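Invasion-associated protein B (Bartonella henselae, PDB 3DTD) is of unknown biochemical function but probably takes part in the invasion of host cells by Bartonella henselae. Local coordinates at residues D69-F80 / P108-K119; I82-D93 / G128-A138. All blocks are in the same frame, centred on the assembly; numbering follows the deposited sequence.

Contact 1: D69-F80 / P108-K119; sequences DGVVSGNLTVPF and PAGCIVPIVFDK
Strands 72-78 and 110-117 pair antiparallel inside the larger sheet of the chain, Val72 facing Phe117 at one end and Val78 facing Cys111 at the other. Backbone bonds run in pairs between Gly74 and Ile115, Leu76 and Val113, and Val78 and Cys111; Phe117 N adds a nearly straight bond to Val72 O (2.8 Å). Leu76 and Val113 lie side by side, CB to CB 4.0 Å, and Val78 CG2 rests on Cys111 CB (3.8 Å). At the Val72 end, CG1 of Val72 meets the in-plane edge of the Phe117 ring at CD1 (3.7 Å). This apolar face, whose Val72 and Phe117 end is covered by Val122 and Leu125 of helix 119-127, belongs to the interior of an all-antiparallel beta fold. On the reverse face Asn75 and Thr77 reach Ile112: Asn75 OD1 touches CG2 (3.4 Å), and Thr77 OG1 touches CD1. Beyond the strand, chi1 of -71° sets Phe80 CG beside its backbone N and brings the ring round to Gly110, whose CA sits over one face, offset toward the rim, in a CH-pi contact (4.2 Å from CA to the ring centroid). The Cys111 sulfur, in a disulfide with Cys106, lies oblique to that ring, while Pro108 O approaches the ring edge at CZ (3.4 Å).

Contact 2: I82-D93 / G128-A138; sequences ILVSKPVRLQVD and GKHLKLAMTIA
Arg89 to Val92 face Ala134 to Leu131 in an antiparallel pairing at the middle of the smaller, four-stranded sheet, between strands 98-101 and 144-151. On its buried face Leu90 lies alongside Leu133, CG to CD1 3.8 Å, and crosses Leu131, whose CG stands anti to the backbone N (chi1 178°) and sends CD2 to Leu90 CD2. Tyr121 of helix 119-127 packs against Leu131 and Val92. Met135 carries its CG between the backbone N and carbonyl carbon (chi1 58°), which brings SD against Ile82 CD1 (3.8 Å), the two chains crossing at about a right angle. On the other face Arg89 is extended as far as NE, then turns its guanidinium so that NH1 bonds Gln91 OE1 (3.1 Å) from above the amide plane; Gln91 NE2 turns to Gly95 O. Before Val88 the chain bulges away through residues 84-87, and Leu83 N rejoins Thr136 O (2.6 Å). In this gap a water donates to Pro87 O and bonds Thr136 OG1, against which Lys86 packs through CD (3.5 Å). At the opposite end the Asp93 carboxylate grips two consecutive backbone nitrogens: OD1 accepts from His130 N (2.9 Å), 32° out of the carboxylate plane, and OD2 takes Lys129 N on its syn lone pair (3.0 Å).

How the contacts relate
Contact 1 pairs strands of the seven-stranded sheet, its centre about 5 Å from the centre of the chain; contact 2 pairs strands of the four-stranded sheet, its centre about 11 Å from that point. Their segments alternate along the chain, and both are partly buried. Their apolar faces meet: Ile115 CG2 packs on Leu90 CD2 (3.7 Å), Leu76 CD2 on Leu133 CD1, and Val78 CG1 on Met135 CE (3.9 Å), uniting both pairings in one core. Chemistry diverges away from this seam. Contact 1 finishes, at the Phe80 end, in aromatic and sulfur contacts, whereas contact 2 adds a carboxylate at one end and waters at the other. Both reach the second subunit, contact 1 through Phe80 and Pro108, contact 2 through Ile82 to Val84 and Ala138.

Contact 1: D69-F80 / P108-K119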
loop_
_atom_site.group_PDB
_atom_site.type_symbol
_atom_site.label_atom_id
_atom_site.label_comp_id
_atom_site.label_asym_id
_atom_site.label_seq_id
_atom_site.Cartn_x
_atom_site.Cartn_y
_atom_site.Cartn_z
ATOM N N ASP C 69 -27.118 -37.488 25.318
ATOM C CA ASP C 69 -28.177 -38.489 25.171
ATOM C C ASP C 69 -28.190 -39.188 23.804
ATOM O O ASP C 69 -29.098 -39.970 23.506
ATOM C CB ASP C 69 -29.548 -37.872 25.484
ATOM C CG ASP C 69 -29.901 -36.709 24.565
ATOM O OD1 ASP C 69 -29.147 -35.712 24.532
ATOM O OD2 ASP C 69 -30.948 -36.793 23.888
ATOM N N GLY C 70 -27.181 -38.911 22.981
ATOM C CA GLY C 70 -27.016 -39.584 21.690
ATOM C C GLY C 70 -27.610 -38.874 20.484
ATOM O O GLY C 70 -27.530 -39.380 19.361
ATOM N N VAL C 71 -28.202 -37.704 20.713
ATOM C CA VAL C 71 -28.799 -36.907 19.634
ATOM C C VAL C 71 -27.748 -35.994 18.964
ATOM O O VAL C 71 -26.864 -35.442 19.627
ATOM C CB VAL C 71 -30.089 -36.140 20.124
ATOM C CG1 VAL C 71 -29.769 -35.109 21.204
ATOM C CG2 VAL C 71 -30.847 -35.493 18.970
ATOM N N VAL C 72 -27.834 -35.878 17.641
ATOM C CA VAL C 72 -26.931 -35.036 16.865
ATOM C C VAL C 72 -27.617 -33.706 16.515
ATOM O O VAL C 72 -28.672 -33.695 15.886
ATOM C CB VAL C 72 -26.441 -35.793 15.598
ATOM C CG1 VAL C 72 -25.733 -34.872 14.634
ATOM C CG2 VAL C 72 -25.528 -36.953 15.987
ATOM N N SER C 73 -27.028 -32.589 16.941
ATOM C CA SER C 73 -27.598 -31.263 16.683
ATOM C C SER C 73 -26.535 -30.230 16.298
ATOM O O SER C 73 -25.346 -30.443 16.513
ATOM C CB SER C 73 -28.405 -30.771 17.893
ATOM O OG SER C 73 -27.557 -30.351 18.951
ATOM N N GLY C 74 -26.973 -29.111 15.731
ATOM C CA GLY C 74 -26.075 -28.006 15.426
ATOM C C GLY C 74 -26.681 -26.970 14.505
ATOM O O GLY C 74 -27.868 -26.657 14.602
ATOM N N ASN C 75 -25.860 -26.443 13.600
ATOM C CA ASN C 75 -26.278 -25.355 12.722
ATOM C C ASN C 75 -25.887 -25.526 11.266
ATOM O O ASN C 75 -24.787 -25.980 10.946
ATOM C CB ASN C 75 -25.750 -24.012 13.240
ATOM C CG ASN C 75 -26.433 -23.571 14.523
ATOM O OD1 ASN C 75 -27.653 -23.396 14.566
ATOM N ND2 ASN C 75 -25.648 -23.392 15.576
ATOM N N LEU C 76 -26.807 -25.136 10.395
ATOM C CA LEU C 76 -26.567 -25.050 8.973
ATOM C C LEU C 76 -26.500 -23.570 8.593
ATOM O O LEU C 76 -27.363 -22.790 8.984
ATOM C CB LEU C 76 -27.696 -25.761 8.223
ATOM C CG LEU C 76 -27.788 -25.730 6.698
ATOM C CD1 LEU C 76 -26.704 -26.574 6.064
ATOM C CD2 LEU C 76 -29.158 -26.219 6.268
ATOM N N THR C 77 -25.462 -23.186 7.857
ATOM C CA THR C 77 -25.330 -21.823 7.352
ATOM C C THR C 77 -25.698 -21.813 5.872
ATOM O O THR C 77 -25.113 -22.547 5.085
ATOM C CB THR C 77 -23.905 -21.264 7.557
ATOM O OG1 THR C 77 -23.516 -21.422 8.927
ATOM C CG2 THR C 77 -23.844 -19.786 7.192
ATOM N N VAL C 78 -26.688 -20.997 5.514
ATOM C CA VAL C 78 -27.180 -20.889 4.134
ATOM C C VAL C 78 -26.912 -19.465 3.604
ATOM O O VAL C 78 -26.588 -18.578 4.397
ATOM C CB VAL C 78 -28.700 -21.302 4.013
ATOM C CG1 VAL C 78 -28.915 -22.759 4.432
ATOM C CG2 VAL C 78 -29.607 -20.371 4.799
ATOM N N PRO C 79 -27.008 -19.246 2.272
ATOM C CA PRO C 79 -26.758 -17.902 1.725
ATOM C C PRO C 79 -27.731 -16.803 2.164
ATOM O O PRO C 79 -28.797 -17.083 2.704
ATOM C CB PRO C 79 -26.892 -18.103 0.205
ATOM C CG PRO C 79 -26.753 -19.544 -0.018
ATOM C CD PRO C 79 -27.297 -20.212 1.195
ATOM N N PHE C 80 -27.330 -15.558 1.921
ATOM C CA PHE C 80 -28.200 -14.394 2.038
ATOM C C PHE C 80 -29.234 -14.419 0.914
ATOM O O PHE C 80 -29.039 -15.087 -0.105
ATOM C CB PHE C 80 -27.372 -13.112 1.906
ATOM C CG PHE C 80 -26.473 -12.829 3.080
ATOM C CD1 PHE C 80 -26.979 -12.760 4.377
ATOM C CD2 PHE C 80 -25.121 -12.590 2.879
ATOM C CE1 PHE C 80 -26.147 -12.485 5.450
ATOM C CE2 PHE C 80 -24.284 -12.313 3.946
ATOM C CZ PHE C 80 -24.794 -12.260 5.230
ATOM N N PRO C 108 -23.078 -11.906 9.590
ATOM C CA PRO C 108 -22.223 -11.668 8.408
ATOM C C PRO C 108 -21.807 -12.906 7.591
ATOM O O PRO C 108 -21.650 -12.800 6.373
ATOM C CB PRO C 108 -20.993 -10.982 9.006
ATOM C CG PRO C 108 -21.538 -10.249 10.178
ATOM C CD PRO C 108 -22.562 -11.173 10.766
ATOM N N ALA C 109 -21.652 -14.055 8.251
ATOM C CA ALA C 109 -21.299 -15.318 7.584
ATOM C C ALA C 109 -22.438 -15.939 6.763
ATOM O O ALA C 109 -22.199 -16.789 5.902
ATOM C CB ALA C 109 -20.771 -16.328 8.606
ATOM N N GLY C 110 -23.669 -15.515 7.036
ATOM C CA GLY C 110 -24.847 -16.002 6.314
ATOM C C GLY C 110 -26.004 -16.266 7.260
ATOM O O GLY C 110 -25.976 -15.847 8.420
ATOM N N CYS C 111 -27.017 -16.974 6.766
ATOM C CA CYS C 111 -28.220 -17.253 7.547
ATOM C C CYS C 111 -28.176 -18.606 8.258
ATOM O O CYS C 111 -27.882 -19.631 7.648
ATOM C CB CYS C 111 -29.462 -17.122 6.668
ATOM S SG CYS C 111 -29.726 -15.424 6.142
ATOM N N ILE C 112 -28.478 -18.589 9.552
ATOM C CA ILE C 112 -28.295 -19.747 10.418
ATOM C C ILE C 112 -29.584 -20.557 10.574
ATOM O O ILE C 112 -30.625 -20.025 10.970
ATOM C CB ILE C 112 -27.732 -19.334 11.812
ATOM C CG1 ILE C 112 -26.502 -18.417 11.672
ATOM C CG2 ILE C 112 -27.425 -20.557 12.676
ATOM C CD1 ILE C 112 -25.300 -19.015 10.922
ATOM N N VAL C 113 -29.489 -21.845 10.242
ATOM C CA VAL C 113 -30.594 -22.794 10.330
ATOM C C VAL C 113 -30.250 -23.861 11.380
ATOM O O VAL C 113 -29.366 -24.686 11.153
ATOM C CB VAL C 113 -30.851 -23.484 8.960
ATOM C CG1 VAL C 113 -32.046 -24.420 9.038
ATOM C CG2 VAL C 113 -31.061 -22.461 7.856
ATOM N N PRO C 114 -30.926 -23.832 12.544
ATOM C CA PRO C 114 -30.715 -24.868 13.559
ATOM C C PRO C 114 -31.266 -26.217 13.107
ATOM O O PRO C 114 -32.341 -26.282 12.508
ATOM C CB PRO C 114 -31.516 -24.361 14.767
ATOM C CG PRO C 114 -31.858 -22.956 14.471
ATOM C CD PRO C 114 -31.913 -22.834 12.988
ATOM N N ILE C 115 -30.521 -27.276 13.397
ATOM C CA ILE C 115 -30.876 -28.623 12.970
ATOM C C ILE C 115 -30.735 -29.605 14.126
ATOM O O ILE C 115 -29.790 -29.524 14.905
ATOM C CB ILE C 115 -30.021 -29.088 11.765
ATOM C CG1 ILE C 115 -28.600 -28.519 11.866
ATOM C CG2 ILE C 115 -30.672 -28.637 10.466
ATOM C CD1 ILE C 115 -27.536 -29.281 11.126
ATOM N N VAL C 116 -31.711 -30.502 14.248
ATOM C CA VAL C 116 -31.675 -31.598 15.211
ATOM C C VAL C 116 -31.991 -32.889 14.451
ATOM O O VAL C 116 -33.017 -32.980 13.774
ATOM C CB VAL C 116 -32.685 -31.387 16.378
ATOM C CG1 VAL C 116 -32.767 -32.621 17.262
ATOM C CG2 VAL C 116 -32.307 -30.175 17.221
ATOM N N PHE C 117 -31.100 -33.872 14.552
ATOM C CA PHE C 117 -31.279 -35.158 13.879
ATOM C C PHE C 117 -31.591 -36.271 14.876
ATOM O O PHE C 117 -30.819 -36.502 15.809
ATOM C CB PHE C 117 -30.023 -35.530 13.087
ATOM C CG PHE C 117 -29.596 -34.496 12.081
ATOM C CD1 PHE C 117 -28.324 -33.941 12.135
ATOM C CD2 PHE C 117 -30.456 -34.085 11.074
ATOM C CE1 PHE C 117 -27.920 -32.994 11.200
ATOM C CE2 PHE C 117 -30.062 -33.140 10.137
ATOM C CZ PHE C 117 -28.793 -32.595 10.200
ATOM N N ASP C 118 -32.714 -36.962 14.674
ATOM C CA ASP C 118 -33.032 -38.156 15.467
ATOM C C ASP C 118 -32.226 -39.378 15.010
ATOM O O ASP C 118 -31.547 -39.318 13.981
ATOM C CB ASP C 118 -34.546 -38.443 15.495
ATOM C CG ASP C 118 -35.172 -38.562 14.106
ATOM O OD1 ASP C 118 -34.653 -39.290 13.235
ATOM O OD2 ASP C 118 -36.228 -37.935 13.892
ATOM N N LYS C 119 -32.322 -40.474 15.768
ATOM C CA LYS C 119 -31.576 -41.719 15.508
ATOM C C LYS C 119 -31.739 -42.243 14.081
ATOM O O LYS C 119 -30.775 -42.719 13.478
ATOM C CB LYS C 119 -31.987 -42.822 16.495
ATOM C CG LYS C 119 -32.046 -42.410 17.966
ATOM C CD LYS C 119 -30.677 -42.415 18.634
ATOM C CE LYS C 119 -30.788 -42.020 20.102
ATOM N NZ LYS C 119 -29.459 -41.946 20.776
#

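Contact 2: I82-D93 / G128-A138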
loop_
_atom_site.group_PDB
_atom_site.type_symbol
_atom_site.label_atom_id
_atom_site.label_comp_id
_atom_site.label_asym_id
_atom_site.label_seq_id
_atom_site.Cartn_x
_atom_site.Cartn_y
_atom_site.Cartn_z
ATOM N N ILE C 82 -32.410 -15.445 1.125
ATOM C CA ILE C 82 -33.376 -16.535 1.290
ATOM C C ILE C 82 -34.601 -16.029 2.049
ATOM O O ILE C 82 -34.467 -15.366 3.079
ATOM C CB ILE C 82 -32.736 -17.767 2.024
ATOM C CG1 ILE C 82 -31.519 -18.302 1.255
ATOM C CG2 ILE C 82 -33.754 -18.889 2.275
ATOM C CD1 ILE C 82 -31.764 -18.588 -0.214
ATOM N N LEU C 83 -35.783 -16.338 1.515
ATOM C CA LEU C 83 -37.061 -16.023 2.152
ATOM C C LEU C 83 -37.203 -16.727 3.495
ATOM O O LEU C 83 -37.357 -17.944 3.579
ATOM C CB LEU C 83 -38.236 -16.350 1.225
ATOM C CG LEU C 83 -39.644 -15.923 1.646
ATOM C CD1 LEU C 83 -39.714 -14.434 1.935
ATOM C CD2 LEU C 83 -40.612 -16.277 0.554
ATOM N N VAL C 84 -37.147 -15.911 4.536
ATOM C CA VAL C 84 -37.066 -16.333 5.924
ATOM C C VAL C 84 -38.376 -16.926 6.471
ATOM O O VAL C 84 -38.358 -17.748 7.400
ATOM C CB VAL C 84 -36.543 -15.120 6.755
ATOM C CG1 VAL C 84 -37.466 -14.728 7.894
ATOM C CG2 VAL C 84 -35.083 -15.321 7.166
ATOM N N SER C 85 -39.491 -16.525 5.859
ATOM C CA SER C 85 -40.820 -16.952 6.290
ATOM C C SER C 85 -41.167 -18.357 5.797
ATOM O O SER C 85 -42.015 -19.037 6.378
ATOM C CB SER C 85 -41.884 -15.943 5.841
ATOM O OG SER C 85 -41.832 -15.712 4.442
ATOM N N LYS C 86 -40.504 -18.786 4.727
ATOM C CA LYS C 86 -40.701 -20.118 4.161
ATOM C C LYS C 86 -39.606 -21.073 4.655
ATOM O O LYS C 86 -38.480 -20.631 4.916
ATOM C CB LYS C 86 -40.753 -20.040 2.630
ATOM C CG LYS C 86 -42.035 -19.391 2.109
ATOM C CD LYS C 86 -42.287 -19.696 0.639
ATOM C CE LYS C 86 -43.109 -20.967 0.451
ATOM N NZ LYS C 86 -44.525 -20.791 0.891
ATOM N N PRO C 87 -39.931 -22.378 4.803
ATOM C CA PRO C 87 -39.002 -23.296 5.469
ATOM C C PRO C 87 -37.791 -23.729 4.639
ATOM O O PRO C 87 -37.766 -23.559 3.414
ATOM C CB PRO C 87 -39.878 -24.519 5.787
ATOM C CG PRO C 87 -41.277 -24.141 5.421
ATOM C CD PRO C 87 -41.156 -23.082 4.389
ATOM N N VAL C 88 -36.789 -24.263 5.331
ATOM C CA VAL C 88 -35.642 -24.907 4.708
ATOM C C VAL C 88 -35.830 -26.415 4.864
ATOM O O VAL C 88 -35.943 -26.927 5.981
ATOM C CB VAL C 88 -34.295 -24.443 5.338
ATOM C CG1 VAL C 88 -33.116 -25.236 4.770
ATOM C CG2 VAL C 88 -34.081 -22.945 5.117
ATOM N N ARG C 89 -35.885 -27.108 3.731
ATOM C CA ARG C 89 -36.127 -28.546 3.684
ATOM C C ARG C 89 -34.807 -29.308 3.544
ATOM O O ARG C 89 -33.992 -29.000 2.676
ATOM C CB ARG C 89 -37.072 -28.862 2.520
ATOM C CG ARG C 89 -37.469 -30.324 2.358
ATOM C CD ARG C 89 -38.370 -30.486 1.143
ATOM N NE ARG C 89 -38.789 -31.870 0.934
ATOM C CZ ARG C 89 -38.215 -32.710 0.076
ATOM N NH1 ARG C 89 -37.184 -32.319 -0.667
ATOM N NH2 ARG C 89 -38.676 -33.950 -0.043
ATOM N N LEU C 90 -34.610 -30.293 4.416
ATOM C CA LEU C 90 -33.418 -31.140 4.402
ATOM C C LEU C 90 -33.791 -32.579 4.060
ATOM O O LEU C 90 -34.667 -33.166 4.695
ATOM C CB LEU C 90 -32.710 -31.098 5.761
ATOM C CG LEU C 90 -31.791 -29.919 6.104
ATOM C CD1 LEU C 90 -32.568 -28.710 6.602
ATOM C CD2 LEU C 90 -30.782 -30.348 7.147
ATOM N N GLN C 91 -33.117 -33.145 3.064
ATOM C CA GLN C 91 -33.396 -34.505 2.613
ATOM C C GLN C 91 -32.109 -35.262 2.298
ATOM O O GLN C 91 -31.264 -34.775 1.550
ATOM C CB GLN C 91 -34.310 -34.480 1.381
ATOM C CG GLN C 91 -34.797 -35.852 0.926
ATOM C CD GLN C 91 -35.580 -35.808 -0.375
ATOM O OE1 GLN C 91 -35.454 -34.871 -1.167
ATOM N NE2 GLN C 91 -36.388 -36.833 -0.606
ATOM N N VAL C 92 -31.966 -36.455 2.870
ATOM C CA VAL C 92 -30.842 -37.318 2.528
ATOM C C VAL C 92 -31.132 -37.982 1.186
ATOM O O VAL C 92 -31.989 -38.870 1.089
ATOM C CB VAL C 92 -30.550 -38.391 3.595
ATOM C CG1 VAL C 92 -29.201 -39.027 3.331
ATOM C CG2 VAL C 92 -30.587 -37.797 4.985
ATOM N N ASP C 93 -30.411 -37.516 0.165
ATOM C CA ASP C 93 -30.562 -37.951 -1.225
ATOM C C ASP C 93 -32.010 -37.854 -1.716
ATOM O O ASP C 93 -32.566 -36.758 -1.771
ATOM C CB ASP C 93 -29.952 -39.346 -1.442
ATOM C CG ASP C 93 -28.461 -39.387 -1.141
ATOM O OD1 ASP C 93 -27.699 -38.574 -1.712
ATOM O OD2 ASP C 93 -28.049 -40.241 -0.332
ATOM N N GLY C 128 -25.943 -42.086 3.412
ATOM C CA GLY C 128 -26.202 -41.165 2.307
ATOM C C GLY C 128 -24.972 -40.605 1.626
ATOM O O GLY C 128 -23.859 -40.744 2.129
ATOM N N LYS C 129 -25.189 -39.967 0.477
ATOM C CA LYS C 129 -24.124 -39.313 -0.288
ATOM C C LYS C 129 -24.229 -37.787 -0.242
ATOM O O LYS C 129 -23.224 -37.092 -0.079
ATOM C CB LYS C 129 -24.115 -39.809 -1.739
ATOM C CG LYS C 129 -23.129 -40.955 -1.987
ATOM C CD LYS C 129 -23.593 -41.905 -3.084
ATOM C CE LYS C 129 -24.472 -43.013 -2.515
ATOM N NZ LYS C 129 -24.815 -44.036 -3.539
ATOM N N HIS C 130 -25.439 -37.271 -0.368
ATOM C CA HIS C 130 -25.733 -35.846 -0.328
ATOM C C HIS C 130 -26.835 -35.539 0.638
ATOM O O HIS C 130 -27.794 -36.212 0.707
ATOM C CB HIS C 130 -26.194 -35.354 -1.675
ATOM C CG HIS C 130 -25.090 -35.106 -2.630
ATOM N ND1 HIS C 130 -25.196 -34.228 -3.672
ATOM C CD2 HIS C 130 -23.854 -35.627 -2.703
ATOM C CE1 HIS C 130 -24.061 -34.203 -4.333
ATOM N NE2 HIS C 130 -23.235 -35.054 -3.772
ATOM N N LEU C 131 -26.693 -34.475 1.369
ATOM C CA LEU C 131 -27.811 -33.904 2.104
ATOM C C LEU C 131 -28.341 -32.727 1.296
ATOM O O LEU C 131 -27.740 -31.656 1.278
ATOM C CB LEU C 131 -27.392 -33.468 3.506
ATOM C CG LEU C 131 -28.468 -32.809 4.381
ATOM C CD1 LEU C 131 -29.660 -33.732 4.632
ATOM C CD2 LEU C 131 -27.859 -32.377 5.681
ATOM N N LYS C 132 -29.454 -32.951 0.603
ATOM C CA LYS C 132 -30.029 -31.960 -0.298
ATOM C C LYS C 132 -30.806 -30.893 0.459
ATOM O O LYS C 132 -31.573 -31.197 1.376
ATOM C CB LYS C 132 -30.930 -32.637 -1.334
ATOM C CG LYS C 132 -30.183 -33.480 -2.363
ATOM C CD LYS C 132 -31.131 -34.028 -3.415
ATOM C CE LYS C 132 -30.393 -34.893 -4.424
ATOM N NZ LYS C 132 -31.313 -35.466 -5.452
ATOM N N LEU C 133 -30.592 -29.639 0.070
ATOM C CA LEU C 133 -31.299 -28.511 0.673
ATOM C C LEU C 133 -32.307 -27.898 -0.297
ATOM O O LEU C 133 -32.041 -27.789 -1.496
ATOM C CB LEU C 133 -30.322 -27.432 1.151
ATOM C CG LEU C 133 -29.363 -27.553 2.347
ATOM C CD1 LEU C 133 -29.553 -28.814 3.202
ATOM C CD2 LEU C 133 -27.930 -27.455 1.883
ATOM N N ALA C 134 -33.463 -27.507 0.233
ATOM C CA ALA C 134 -34.499 -26.826 -0.545
ATOM C C ALA C 134 -35.027 -25.611 0.217
ATOM O O ALA C 134 -35.443 -25.724 1.374
ATOM C CB ALA C 134 -35.636 -27.786 -0.880
ATOM N N MET C 135 -34.996 -24.451 -0.434
ATOM C CA MET C 135 -35.462 -23.201 0.180
ATOM C C MET C 135 -36.072 -22.250 -0.853
ATOM O O MET C 135 -36.094 -22.552 -2.046
ATOM C CB MET C 135 -34.335 -22.527 0.983
ATOM C CG MET C 135 -33.079 -22.196 0.188
ATOM S SD MET C 135 -31.592 -22.100 1.211
ATOM C CE MET C 135 -31.163 -23.827 1.374
ATOM N N THR C 136 -36.575 -21.111 -0.383
ATOM C CA THR C 136 -37.212 -20.119 -1.243
ATOM C C THR C 136 -36.395 -18.822 -1.243
ATOM O O THR C 136 -35.978 -18.343 -0.190
ATOM C CB THR C 136 -38.664 -19.834 -0.775
ATOM O OG1 THR C 136 -39.342 -21.073 -0.527
ATOM C CG2 THR C 136 -39.433 -19.051 -1.822
ATOM N N ILE C 137 -36.160 -18.273 -2.430
ATOM C CA ILE C 137 -35.468 -16.993 -2.579
ATOM C C ILE C 137 -36.446 -15.836 -2.351
ATOM O O ILE C 137 -37.558 -15.846 -2.884
ATOM C CB ILE C 137 -34.801 -16.875 -3.979
ATOM C CG1 ILE C 137 -33.883 -18.077 -4.239
ATOM C CG2 ILE C 137 -34.012 -15.569 -4.114
ATOM C CD1 ILE C 137 -33.367 -18.182 -5.664
ATOM N N ALA C 138 -36.037 -14.862 -1.539
ATOM C CA ALA C 138 -36.811 -13.634 -1.345
ATOM C C ALA C 138 -36.581 -12.695 -2.524
ATOM O O ALA C 138 -35.718 -11.815 -2.491
ATOM C CB ALA C 138 -36.453 -12.963 -0.040
HETATM O O HOH W 1 -36.807 -20.430 2.187
HETATM O O HOH W 2 -38.793 -23.481 0.987
#